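Local atomic coordinates of nitrate transport protein (Xanthomonas axonopodis pv. citri, PDB entry 3KSX), a protein that probably serves as the periplasmic binding protein of an alkanesulfonate uptake system, and binds the sulfonate buffer MOPS. Residues Pro187-Ser190 / Ala191-Asp195. Residues are numbered along the deposited sequence; the frame is centred on the assembly and turned at random.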
ATOM      1  N   PRO A 187      -3.908  -9.376  -1.460  1.00 24.99           N
ATOM      2  CA  PRO A 187      -4.364 -10.781  -1.239  1.00 25.63           C
ATOM      3  C   PRO A 187      -3.450 -11.894  -1.755  1.00 25.59           C
ATOM      4  O   PRO A 187      -3.810 -13.055  -1.611  1.00 25.11           O
ATOM      5  CB  PRO A 187      -5.681 -10.813  -2.037  1.00 25.25           C
ATOM      6  CG  PRO A 187      -5.259  -9.970  -3.332  1.00 26.22           C
ATOM      7  CD  PRO A 187      -4.453  -8.799  -2.718  1.00 24.97           C
ATOM      8  N   TRP A 188      -2.319 -11.545  -2.372  1.00 25.66           N
ATOM      9  CA  TRP A 188      -1.346 -12.544  -2.865  1.00 25.91           C
ATOM     10  C   TRP A 188      -0.865 -13.436  -1.714  1.00 25.60           C
ATOM     11  O   TRP A 188      -0.851 -14.643  -1.856  1.00 23.68           O
ATOM     12  CB  TRP A 188      -0.166 -11.884  -3.579  1.00 28.48           C
ATOM     13  CG  TRP A 188      -0.589 -10.782  -4.544  1.00 30.62           C
ATOM     14  CD1 TRP A 188      -0.787  -9.422  -4.259  1.00 31.67           C
ATOM     15  CD2 TRP A 188      -0.841 -10.936  -5.928  1.00 38.09           C
ATOM     16  NE1 TRP A 188      -1.171  -8.755  -5.392  1.00 40.07           N
ATOM     17  CE2 TRP A 188      -1.209  -9.650  -6.436  1.00 36.97           C
ATOM     18  CE3 TRP A 188      -0.818 -12.022  -6.785  1.00 37.49           C
ATOM     19  CZ2 TRP A 188      -1.516  -9.433  -7.786  1.00 44.50           C
ATOM     20  CZ3 TRP A 188      -1.153 -11.815  -8.154  1.00 44.02           C
ATOM     21  CH2 TRP A 188      -1.493 -10.528  -8.635  1.00 45.37           C
ATOM     22  N   TYR A 189      -0.504 -12.873  -0.561  1.00 23.01           N
ATOM     23  CA  TYR A 189      -0.208 -13.667   0.625  1.00 22.55           C
ATOM     24  C   TYR A 189      -1.267 -14.754   0.903  1.00 22.83           C
ATOM     25  O   TYR A 189      -0.980 -15.969   0.980  1.00 23.59           O
ATOM     26  CB  TYR A 189      -0.076 -12.705   1.824  1.00 21.96           C
ATOM     27  CG  TYR A 189      -0.099 -13.332   3.141  1.00 25.06           C
ATOM     28  CD1 TYR A 189       0.565 -14.548   3.374  1.00 27.32           C
ATOM     29  CD2 TYR A 189      -0.705 -12.692   4.212  1.00 22.96           C
ATOM     30  CE1 TYR A 189       0.550 -15.129   4.625  1.00 27.13           C
ATOM     31  CE2 TYR A 189      -0.703 -13.238   5.459  1.00 23.43           C
ATOM     32  CZ  TYR A 189      -0.091 -14.476   5.666  1.00 25.32           C
ATOM     33  OH  TYR A 189      -0.094 -15.040   6.931  1.00 27.59           O
ATOM     34  N   SER A 190      -2.495 -14.321   1.042  1.00 23.78           N
ATOM     35  CA  SER A 190      -3.535 -15.315   1.443  1.00 23.15           C
ATOM     36  C   SER A 190      -3.753 -16.347   0.347  1.00 24.39           C
ATOM     37  O   SER A 190      -3.904 -17.540   0.656  1.00 24.38           O
ATOM     38  CB  SER A 190      -4.835 -14.605   1.806  1.00 22.74           C
ATOM     39  OG  SER A 190      -4.684 -13.788   2.983  1.00 23.26           O
ATOM     40  N   ALA A 191      -3.779 -15.888  -0.911  1.00 24.29           N
ATOM     41  CA  ALA A 191      -4.075 -16.720  -2.127  1.00 23.04           C
ATOM     42  C   ALA A 191      -3.023 -17.827  -2.251  1.00 23.25           C
ATOM     43  O   ALA A 191      -3.378 -19.010  -2.347  1.00 23.90           O
ATOM     44  CB  ALA A 191      -4.104 -15.817  -3.431  1.00 24.39           C
ATOM     45  N   LEU A 192      -1.740 -17.451  -2.197  1.00 22.91           N
ATOM     46  CA  LEU A 192      -0.637 -18.392  -2.424  1.00 24.62           C
ATOM     47  C   LEU A 192      -0.392 -19.333  -1.212  1.00 25.12           C
ATOM     48  O   LEU A 192       0.023 -20.484  -1.355  1.00 25.76           O
ATOM     49  CB  LEU A 192       0.635 -17.605  -2.777  1.00 24.30           C
ATOM     50  CG  LEU A 192       0.826 -17.234  -4.246  1.00 29.45           C
ATOM     51  CD1 LEU A 192      -0.150 -16.214  -4.734  1.00 30.88           C
ATOM     52  CD2 LEU A 192       2.240 -16.681  -4.488  1.00 29.99           C
ATOM     53  N   THR A 193      -0.635 -18.868   0.003  1.00 23.84           N
ATOM     54  CA  THR A 193      -0.429 -19.712   1.161  1.00 23.68           C
ATOM     55  C   THR A 193      -1.627 -20.709   1.197  1.00 25.46           C
ATOM     56  O   THR A 193      -1.470 -21.901   1.578  1.00 27.68           O
ATOM     57  CB  THR A 193      -0.267 -18.877   2.489  1.00 23.89           C
ATOM     58  OG1 THR A 193      -1.385 -17.991   2.646  1.00 24.85           O
ATOM     59  CG2 THR A 193       1.007 -18.077   2.425  1.00 24.90           C
ATOM     60  N   LEU A 194      -2.818 -20.262   0.744  1.00 23.73           N
ATOM     61  CA  LEU A 194      -3.969 -21.159   0.844  1.00 25.06           C
ATOM     62  C   LEU A 194      -3.958 -22.227  -0.242  1.00 23.93           C
ATOM     63  O   LEU A 194      -4.437 -23.393  -0.047  1.00 25.16           O
ATOM     64  CB  LEU A 194      -5.290 -20.408   0.828  1.00 25.81           C
ATOM     65  CG  LEU A 194      -5.717 -19.795   2.189  1.00 31.77           C
ATOM     66  CD1 LEU A 194      -6.959 -19.010   1.953  1.00 35.24           C
ATOM     67  CD2 LEU A 194      -5.971 -20.765   3.401  1.00 37.01           C
ATOM     68  N   ASP A 195      -3.415 -21.892  -1.390  1.00 23.61           N
ATOM     69  CA  ASP A 195      -3.427 -22.900  -2.486  1.00 24.95           C
ATOM     70  C   ASP A 195      -2.165 -23.761  -2.497  1.00 23.80           C
ATOM     71  O   ASP A 195      -2.020 -24.641  -3.398  1.00 23.90           O
ATOM     72  CB  ASP A 195      -3.743 -22.234  -3.829  1.00 25.24           C
ATOM     73  CG  ASP A 195      -2.559 -21.507  -4.464  1.00 29.96           C
ATOM     74  OD1 ASP A 195      -1.423 -21.527  -3.946  1.00 28.37           O
ATOM     75  OD2 ASP A 195      -2.790 -20.874  -5.535  1.00 31.88           O
TER
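The Tyr189 ring meets the Thr193 methyl obliquely, with Thr193 CG2 3.7 Å from Tyr189 CD1 and about equally near CE1. The same ring stacks with His270 and touches Thr114 and Leu116 of strand 113-118. The Trp188 side chain touches Pro167 and Arg171 of helix 167-175; its nearest approach to the Leu192 side chain is through CB, with Trp188 CB 4.5 Å from Leu192 CD1. Thr193 divides its branches: CG2 goes to the tyrosine, while OG1, flanked by its own N and C at a chi1 of 54°, turns back to donate to Tyr189 O at 2.7 Å. That oxygen also accepts from Thr193 N at 3.1 Å, the two donors coming from opposite faces of the carbonyl plane. This is the i to i-4 hydroxyl bond of a threonine within an alpha-helix, here the short helix 188-194 that follows strand 181-185. The helix opens after a cis peptide bond preceding Pro187, whose O takes Ala191 N at 2.9 Å. Trp188 O receives Leu192 N almost straight (169°), and Leu192 CD1 lies 3.4 Å from the same oxygen. The Leu194 N to Ser190 O bond is more bent, at 141°. The hydroxyl of buried Ser190 is hydrogen-bonded to Asp186 OD1, just ahead of the helix.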